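Glucuronan lyase A (Trichoderma reesei, PDB 2ZZJ) probably cleaves beta-1,4-linked glucuronan within the chain as a polysaccharide lyase, and carries a bound calcium ion. Local coordinates at residues A[40-45]-A[50-55]; A[138-143]-A[178-183]. All coordinates share one frame; numbering follows the deposited sequence.

Contact 1. Residues A[40-45]-A[50-55]; sequences MTQTYT and GRYHSE
The ring of Tyr52 lies along the backbone of Thr43 to Thr45 and presents its edge to Gln42, whose OE1 stands in the ring plane 3.3 Å from Tyr52 CD1. Amide and ring planes are turned 84° apart. Further along the same edge, Thr43 O comes within 3.3 Å of Tyr52 CE1, and at the end of the ring Tyr52 OH accepts a nearly straight hydrogen bond from Thr45 N (3.2 Å). The Tyr44 ring, carried back by a CG anti to its own backbone N (chi1 -175°), runs near parallel to that of Tyr52 but slid aside, with little overlap. Trp204 of helix 202-207 meets both tyrosines edge-to-face. With an alanine at Tyr52, Thr45 N is likely to lose this acceptor, and a gap would probably open between Gln42, Tyr44 and Trp204.

Toward the other end, Ser54 OG gives its proton to Thr41 O at 2.7 Å, approaching 33° out of the carbonyl plane, and takes a weak, bent bond from Gln42 NE2 at 2.9 Å. The Gln42 chain folds at chi2, which brings NE2 round to Ser54 OG; NE2 also donates to Glu19 O, so the amide has a second anchor beyond the two segments. Met40 lays its CG against Ser54 O at 3.3 Å, with Leu199 and Tyr221 also touching its side chain.

The strands run antiparallel, yet each hydrogen bond described between them uses a side chain on at least one end: Met40 and Gln42 bond by backbone to strand 216-227, while strand 53-63 belongs to the other sheet. Such face-to-face packing of two antiparallel sheets, with a loop linking strands across them, is characteristic of the beta-jelly roll.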
ATOM      1  N   MET A  40       1.663   4.439  12.556  1.00 14.78           N
ATOM      2  CA  MET A  40       2.189   3.081  12.438  1.00 14.53           C
ATOM      3  C   MET A  40       3.682   3.138  12.733  1.00 15.29           C
ATOM      4  O   MET A  40       4.383   4.008  12.198  1.00 14.98           O
ATOM      5  CB  MET A  40       2.009   2.520  11.017  1.00 15.22           C
ATOM      6  CG  MET A  40       0.599   1.990  10.690  1.00 15.20           C
ATOM      7  SD  MET A  40      -0.653   3.224  10.933  1.00 15.89           S
ATOM      8  CE  MET A  40      -1.946   2.504   9.913  1.00 13.77           C
ATOM      9  N   THR A  41       4.163   2.235  13.579  1.00 15.14           N
ATOM     10  CA  THR A  41       5.624   2.134  13.831  1.00 14.93           C
ATOM     11  C   THR A  41       6.115   0.705  13.679  1.00 15.61           C
ATOM     12  O   THR A  41       5.340  -0.276  13.867  1.00 14.89           O
ATOM     13  CB  THR A  41       6.048   2.718  15.214  1.00 15.47           C
ATOM     14  OG1 THR A  41       5.823   1.751  16.254  1.00 15.30           O
ATOM     15  CG2 THR A  41       5.298   4.003  15.508  1.00 13.40           C
ATOM     16  N   GLN A  42       7.385   0.575  13.305  1.00 15.31           N
ATOM     17  CA  GLN A  42       8.051  -0.726  13.302  1.00 15.59           C
ATOM     18  C   GLN A  42       9.468  -0.583  13.857  1.00 17.37           C
ATOM     19  O   GLN A  42      10.087   0.478  13.733  1.00 17.12           O
ATOM     20  CB  GLN A  42       8.101  -1.349  11.904  1.00 15.90           C
ATOM     21  CG  GLN A  42       6.870  -2.225  11.574  1.00 15.51           C
ATOM     22  CD  GLN A  42       6.866  -3.487  12.461  1.00 20.07           C
ATOM     23  OE1 GLN A  42       7.914  -3.865  13.007  1.00 20.46           O
ATOM     24  NE2 GLN A  42       5.698  -4.127  12.614  1.00 16.18           N
ATOM     25  N   THR A  43       9.968  -1.642  14.486  1.00 17.67           N
ATOM     26  CA  THR A  43      11.266  -1.583  15.169  1.00 19.13           C
ATOM     27  C   THR A  43      12.078  -2.783  14.748  1.00 20.53           C
ATOM     28  O   THR A  43      11.623  -3.934  14.873  1.00 20.49           O
ATOM     29  CB  THR A  43      11.107  -1.584  16.722  1.00 19.15           C
ATOM     30  OG1 THR A  43      10.348  -0.448  17.144  1.00 20.34           O
ATOM     31  CG2 THR A  43      12.486  -1.555  17.427  1.00 19.47           C
ATOM     32  N   TYR A  44      13.267  -2.533  14.220  1.00 21.08           N
ATOM     33  CA  TYR A  44      14.123  -3.618  13.756  1.00 22.88           C
ATOM     34  C   TYR A  44      14.642  -4.342  15.005  1.00 24.00           C
ATOM     35  O   TYR A  44      14.967  -3.684  15.990  1.00 23.62           O
ATOM     36  CB  TYR A  44      15.315  -3.077  12.940  1.00 22.04           C
ATOM     37  CG  TYR A  44      16.158  -4.187  12.329  1.00 22.72           C
ATOM     38  CD1 TYR A  44      15.649  -5.010  11.323  1.00 20.35           C
ATOM     39  CD2 TYR A  44      17.467  -4.435  12.788  1.00 22.63           C
ATOM     40  CE1 TYR A  44      16.418  -6.048  10.775  1.00 23.81           C
ATOM     41  CE2 TYR A  44      18.240  -5.471  12.250  1.00 23.09           C
ATOM     42  CZ  TYR A  44      17.721  -6.273  11.264  1.00 22.54           C
ATOM     43  OH  TYR A  44      18.482  -7.294  10.724  1.00 23.85           O
ATOM     44  N   THR A  45      14.695  -5.676  14.949  1.00 25.26           N
ATOM     45  CA  THR A  45      15.146  -6.503  16.104  1.00 27.08           C
ATOM     46  C   THR A  45      16.086  -7.581  15.552  1.00 28.28           C
ATOM     47  O   THR A  45      15.643  -8.574  14.965  1.00 28.25           O
ATOM     48  CB  THR A  45      13.961  -7.164  16.876  1.00 26.98           C
ATOM     49  OG1 THR A  45      13.222  -7.991  15.973  1.00 27.60           O
ATOM     50  CG2 THR A  45      13.012  -6.130  17.479  1.00 26.95           C
ATOM     51  N   GLY A  50      11.134 -13.309  11.314  1.00 28.72           N
ATOM     52  CA  GLY A  50       9.784 -13.014  10.791  1.00 27.40           C
ATOM     53  C   GLY A  50       9.648 -11.671  10.067  1.00 27.00           C
ATOM     54  O   GLY A  50      10.646 -11.053   9.677  1.00 26.86           O
ATOM     55  N   ARG A  51       8.408 -11.207   9.907  1.00 25.33           N
ATOM     56  CA  ARG A  51       8.140 -10.013   9.087  1.00 24.02           C
ATOM     57  C   ARG A  51       7.702  -8.838   9.934  1.00 22.52           C
ATOM     58  O   ARG A  51       7.505  -8.974  11.138  1.00 21.21           O
ATOM     59  CB  ARG A  51       7.168 -10.335   7.936  1.00 23.97           C
ATOM     60  CG  ARG A  51       7.827 -11.178   6.854  1.00 25.95           C
ATOM     61  CD  ARG A  51       6.922 -11.482   5.688  1.00 27.10           C
ATOM     62  NE  ARG A  51       7.562 -12.299   4.642  1.00 29.20           N
ATOM     63  CZ  ARG A  51       7.654 -13.631   4.679  1.00 32.28           C
ATOM     64  NH1 ARG A  51       7.145 -14.305   5.709  1.00 34.76           N
ATOM     65  NH2 ARG A  51       8.230 -14.302   3.680  1.00 31.40           N
ATOM     66  N   TYR A  52       7.600  -7.660   9.308  1.00 20.79           N
ATOM     67  CA  TYR A  52       7.498  -6.419  10.044  1.00 18.73           C
ATOM     68  C   TYR A  52       6.344  -5.582   9.479  1.00 18.36           C
ATOM     69  O   TYR A  52       6.560  -4.491   8.938  1.00 17.33           O
ATOM     70  CB  TYR A  52       8.803  -5.645   9.874  1.00 18.92           C
ATOM     71  CG  TYR A  52      10.031  -6.185  10.611  1.00 19.04           C
ATOM     72  CD1 TYR A  52      10.299  -5.814  11.926  1.00 17.47           C
ATOM     73  CD2 TYR A  52      10.973  -7.000   9.942  1.00 20.29           C
ATOM     74  CE1 TYR A  52      11.471  -6.281  12.599  1.00 18.94           C
ATOM     75  CE2 TYR A  52      12.141  -7.457  10.603  1.00 18.85           C
ATOM     76  CZ  TYR A  52      12.367  -7.092  11.916  1.00 19.46           C
ATOM     77  OH  TYR A  52      13.526  -7.526  12.554  1.00 21.33           O
ATOM     78  N   HIS A  53       5.124  -6.100   9.607  1.00 17.07           N
ATOM     79  CA  HIS A  53       3.913  -5.393   9.146  1.00 17.06           C
ATOM     80  C   HIS A  53       3.284  -4.630  10.292  1.00 16.15           C
ATOM     81  O   HIS A  53       2.981  -5.206  11.346  1.00 16.66           O
ATOM     82  CB  HIS A  53       2.833  -6.384   8.714  1.00 17.33           C
ATOM     83  CG  HIS A  53       3.162  -7.207   7.522  1.00 16.77           C
ATOM     84  ND1 HIS A  53       3.807  -8.424   7.617  1.00 17.62           N
ATOM     85  CD2 HIS A  53       2.839  -7.051   6.218  1.00 17.17           C
ATOM     86  CE1 HIS A  53       3.890  -8.966   6.420  1.00 18.04           C
ATOM     87  NE2 HIS A  53       3.308  -8.156   5.552  1.00 19.48           N
ATOM     88  N   SER A  54       3.037  -3.342  10.090  1.00 14.49           N
ATOM     89  CA  SER A  54       2.131  -2.591  10.983  1.00 14.72           C
ATOM     90  C   SER A  54       1.062  -1.975  10.067  1.00 15.16           C
ATOM     91  O   SER A  54       1.303  -0.942   9.448  1.00 13.90           O
ATOM     92  CB  SER A  54       2.870  -1.507  11.758  1.00 15.78           C
ATOM     93  OG  SER A  54       3.674  -2.041  12.789  1.00 14.13           O
ATOM     94  N   GLU A  55      -0.097  -2.625   9.950  1.00 13.96           N
ATOM     95  CA  GLU A  55      -1.072  -2.308   8.893  1.00 14.20           C
ATOM     96  C   GLU A  55      -2.510  -2.355   9.430  1.00 14.62           C
ATOM     97  O   GLU A  55      -2.778  -2.978  10.483  1.00 13.07           O
ATOM     98  CB  GLU A  55      -0.977  -3.330   7.730  1.00 13.29           C
ATOM     99  CG  GLU A  55       0.296  -3.220   6.851  1.00 14.09           C
ATOM    100  CD  GLU A  55       0.428  -4.360   5.856  1.00 16.14           C
ATOM    101  OE1 GLU A  55       0.053  -5.520   6.202  1.00 16.56           O
ATOM    102  OE2 GLU A  55       0.894  -4.106   4.720  1.00 15.25           O
TER

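Contact 2. Residues A[138-143]-A[178-183]; sequences VTRPNL and HEEYNV
Arg140 grips Glu180 side-on with two nitrogens, one to each carboxylate oxygen: NE to OE2 at 2.8 Å and NH2 to OE1 at 3.1 Å. Both oxygens are met on their syn side, although guanidinium and carboxylate planes are twisted 41° apart. On the anti side of Glu180 OE2, His178 NE2 donates an almost straight bond of 2.7 Å lying in its own ring plane, so this oxygen takes two donors. The Arg140 chain bends at chi2 (-61°), carrying its aliphatic part past the imidazole: CD lies 3.6 Å from His178 CE1, and CB sits over one ring face. Leu143 CD2 packs against His178 CB at 3.8 Å.

Further out, Val138 CG1 rests above one face of the guanidinium, near its rim, and Tyr123 OH of strand 118-126 bonds Glu180 OE1. Phe168 touches the His178 side chain and Ile170 that of Leu143. By backbone, Arg140 is tied to Ser121 and Glu180 to Phe168, strands of two different sheets. This partly exposed salt bridge, with its His-carboxylate hydrogen bond, therefore joins border strands of the two facing sheets of the beta-jelly roll.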
ATOM      1  N   VAL A 138       5.278  -5.621 -13.071  1.00 27.62           N
ATOM      2  CA  VAL A 138       5.703  -4.375 -13.728  1.00 27.33           C
ATOM      3  C   VAL A 138       5.933  -3.309 -12.655  1.00 26.90           C
ATOM      4  O   VAL A 138       4.973  -2.842 -12.044  1.00 25.72           O
ATOM      5  CB  VAL A 138       4.662  -3.877 -14.734  1.00 26.96           C
ATOM      6  CG1 VAL A 138       5.086  -2.548 -15.326  1.00 27.82           C
ATOM      7  CG2 VAL A 138       4.424  -4.931 -15.856  1.00 27.98           C
ATOM      8  N   THR A 139       7.191  -2.939 -12.438  1.00 26.53           N
ATOM      9  CA  THR A 139       7.543  -1.922 -11.455  1.00 25.79           C
ATOM     10  C   THR A 139       7.603  -0.567 -12.117  1.00 25.91           C
ATOM     11  O   THR A 139       8.161  -0.425 -13.213  1.00 26.09           O
ATOM     12  CB  THR A 139       8.877  -2.264 -10.772  1.00 26.39           C
ATOM     13  OG1 THR A 139       8.702  -3.478 -10.039  1.00 26.87           O
ATOM     14  CG2 THR A 139       9.312  -1.171  -9.795  1.00 26.24           C
ATOM     15  N   ARG A 140       7.003   0.428 -11.461  1.00 24.14           N
ATOM     16  CA  ARG A 140       7.019   1.789 -11.938  1.00 24.27           C
ATOM     17  C   ARG A 140       7.731   2.661 -10.909  1.00 23.79           C
ATOM     18  O   ARG A 140       7.132   2.992  -9.865  1.00 23.63           O
ATOM     19  CB  ARG A 140       5.588   2.275 -12.201  1.00 23.70           C
ATOM     20  CG  ARG A 140       4.874   1.500 -13.337  1.00 26.05           C
ATOM     21  CD  ARG A 140       5.650   1.678 -14.661  1.00 28.90           C
ATOM     22  NE  ARG A 140       4.974   1.089 -15.819  1.00 30.16           N
ATOM     23  CZ  ARG A 140       5.589   0.727 -16.949  1.00 30.60           C
ATOM     24  NH1 ARG A 140       6.918   0.870 -17.097  1.00 28.25           N
ATOM     25  NH2 ARG A 140       4.874   0.211 -17.935  1.00 28.53           N
ATOM     26  N   PRO A 141       9.021   2.985 -11.159  1.00 23.39           N
ATOM     27  CA  PRO A 141       9.815   3.648 -10.154  1.00 22.24           C
ATOM     28  C   PRO A 141       9.661   5.152 -10.209  1.00 22.13           C
ATOM     29  O   PRO A 141       9.133   5.675 -11.192  1.00 22.73           O
ATOM     30  CB  PRO A 141      11.243   3.263 -10.562  1.00 23.28           C
ATOM     31  CG  PRO A 141      11.173   3.260 -12.074  1.00 23.34           C
ATOM     32  CD  PRO A 141       9.814   2.699 -12.386  1.00 23.55           C
ATOM     33  N   ASN A 142      10.122   5.823  -9.158  1.00 20.44           N
ATOM     34  CA  ASN A 142      10.371   7.254  -9.142  1.00 20.14           C
ATOM     35  C   ASN A 142       9.144   8.036  -9.560  1.00 20.28           C
ATOM     36  O   ASN A 142       9.241   8.990 -10.339  1.00 20.21           O
ATOM     37  CB  ASN A 142      11.574   7.612 -10.047  1.00 19.95           C
ATOM     38  CG  ASN A 142      12.788   6.757  -9.743  1.00 21.29           C
ATOM     39  OD1 ASN A 142      13.190   6.640  -8.581  1.00 20.02           O
ATOM     40  ND2 ASN A 142      13.381   6.149 -10.782  1.00 24.13           N
ATOM     41  N   LEU A 143       7.990   7.631  -9.035  1.00 19.25           N
ATOM     42  CA  LEU A 143       6.744   8.328  -9.362  1.00 18.31           C
ATOM     43  C   LEU A 143       6.735   9.746  -8.856  1.00 18.73           C
ATOM     44  O   LEU A 143       6.144  10.648  -9.485  1.00 18.11           O
ATOM     45  CB  LEU A 143       5.536   7.572  -8.818  1.00 19.32           C
ATOM     46  CG  LEU A 143       5.386   6.125  -9.272  1.00 20.01           C
ATOM     47  CD1 LEU A 143       4.314   5.403  -8.472  1.00 22.88           C
ATOM     48  CD2 LEU A 143       5.040   6.126 -10.761  1.00 25.08           C
ATOM     49  N   HIS A 178       1.421   9.548 -12.957  1.00 21.04           N
ATOM     50  CA  HIS A 178       1.571   8.368 -13.767  1.00 21.02           C
ATOM     51  C   HIS A 178       0.259   8.008 -14.405  1.00 21.42           C
ATOM     52  O   HIS A 178      -0.776   8.047 -13.762  1.00 19.71           O
ATOM     53  CB  HIS A 178       2.073   7.179 -12.931  1.00 21.10           C
ATOM     54  CG  HIS A 178       2.473   5.990 -13.751  1.00 23.15           C
ATOM     55  ND1 HIS A 178       3.683   5.918 -14.411  1.00 25.43           N
ATOM     56  CD2 HIS A 178       1.820   4.839 -14.044  1.00 24.12           C
ATOM     57  CE1 HIS A 178       3.763   4.764 -15.057  1.00 24.49           C
ATOM     58  NE2 HIS A 178       2.642   4.099 -14.863  1.00 25.21           N
ATOM     59  N   GLU A 179       0.279   7.661 -15.688  1.00 22.10           N
ATOM     60  CA  GLU A 179      -0.894   7.029 -16.252  1.00 23.76           C
ATOM     61  C   GLU A 179      -0.477   6.124 -17.382  1.00 24.62           C
ATOM     62  O   GLU A 179       0.441   6.448 -18.155  1.00 25.48           O
ATOM     63  CB  GLU A 179      -1.962   8.058 -16.649  1.00 24.45           C
ATOM     64  CG  GLU A 179      -2.093   8.364 -18.127  1.00 27.19           C
ATOM     65  CD  GLU A 179      -2.645   9.743 -18.388  1.00 30.92           C
ATOM     66  OE1 GLU A 179      -1.841  10.610 -18.783  1.00 32.03           O
ATOM     67  OE2 GLU A 179      -3.851   9.968 -18.161  1.00 32.01           O
ATOM     68  N   GLU A 180      -1.089   4.965 -17.423  1.00 25.28           N
ATOM     69  CA  GLU A 180      -0.894   4.073 -18.544  1.00 26.83           C
ATOM     70  C   GLU A 180      -2.180   3.305 -18.801  1.00 27.93           C
ATOM     71  O   GLU A 180      -2.957   3.035 -17.877  1.00 26.96           O
ATOM     72  CB  GLU A 180       0.322   3.167 -18.334  1.00 27.36           C
ATOM     73  CG  GLU A 180       0.178   2.134 -17.259  1.00 26.14           C
ATOM     74  CD  GLU A 180       1.486   1.396 -17.027  1.00 26.96           C
ATOM     75  OE1 GLU A 180       1.797   0.490 -17.823  1.00 27.76           O
ATOM     76  OE2 GLU A 180       2.208   1.716 -16.061  1.00 24.27           O
ATOM     77  N   TYR A 181      -2.418   2.991 -20.082  1.00 29.16           N
ATOM     78  CA  TYR A 181      -3.684   2.411 -20.542  1.00 30.49           C
ATOM     79  C   TYR A 181      -3.495   1.073 -21.250  1.00 31.04           C
ATOM     80  O   TYR A 181      -2.376   0.709 -21.618  1.00 31.58           O
ATOM     81  CB  TYR A 181      -4.389   3.395 -21.471  1.00 30.71           C
ATOM     82  CG  TYR A 181      -4.809   4.637 -20.742  1.00 31.98           C
ATOM     83  CD1 TYR A 181      -6.048   4.703 -20.087  1.00 31.88           C
ATOM     84  CD2 TYR A 181      -3.941   5.722 -20.641  1.00 31.87           C
ATOM     85  CE1 TYR A 181      -6.422   5.856 -19.381  1.00 31.80           C
ATOM     86  CE2 TYR A 181      -4.299   6.855 -19.943  1.00 33.26           C
ATOM     87  CZ  TYR A 181      -5.538   6.916 -19.309  1.00 32.54           C
ATOM     88  OH  TYR A 181      -5.873   8.064 -18.617  1.00 34.11           O
ATOM     89  N   ASN A 182      -4.591   0.351 -21.432  1.00 32.31           N
ATOM     90  CA  ASN A 182      -4.551  -0.912 -22.171  1.00 33.81           C
ATOM     91  C   ASN A 182      -3.438  -1.823 -21.654  1.00 33.66           C
ATOM     92  O   ASN A 182      -2.573  -2.290 -22.425  1.00 34.03           O
ATOM     93  CB  ASN A 182      -4.379  -0.649 -23.684  1.00 34.21           C
ATOM     94  CG  ASN A 182      -5.436   0.300 -24.236  1.00 35.80           C
ATOM     95  OD1 ASN A 182      -6.633   0.113 -24.014  1.00 37.60           O
ATOM     96  ND2 ASN A 182      -4.993   1.331 -24.944  1.00 39.16           N
ATOM     97  N   VAL A 183      -3.452  -2.042 -20.340  1.00 33.11           N
ATOM     98  CA  VAL A 183      -2.515  -2.947 -19.674  1.00 31.50           C
ATOM     99  C   VAL A 183      -3.294  -3.887 -18.787  1.00 31.22           C
ATOM    100  O   VAL A 183      -4.404  -3.548 -18.333  1.00 31.33           O
ATOM    101  CB  VAL A 183      -1.453  -2.201 -18.807  1.00 31.66           C
ATOM    102  CG1 VAL A 183      -0.371  -1.607 -19.659  1.00 31.38           C
ATOM    103  CG2 VAL A 183      -2.108  -1.128 -17.906  1.00 30.62           C
TER

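In the fold
Both contacts join the two antiparallel sheets of the jelly roll, on opposite sides of the chain's centre; their own centres are 28 Å apart. Contact 1 is the more buried, contact 2 a surface contact. In contact 1, strands 37-43 and 53-63, neighbours along the chain, meet through neutral hydrogen bonds and aromatic packing; Met40 there has its side chain about 12 Å from the calcium ion. Contact 2 brings together strands 135-145 and 175-183, farther apart in sequence, mainly through charge, away from the annotated sites. The larger interface, 414 against 190 Å², goes with the uncharged chemistry.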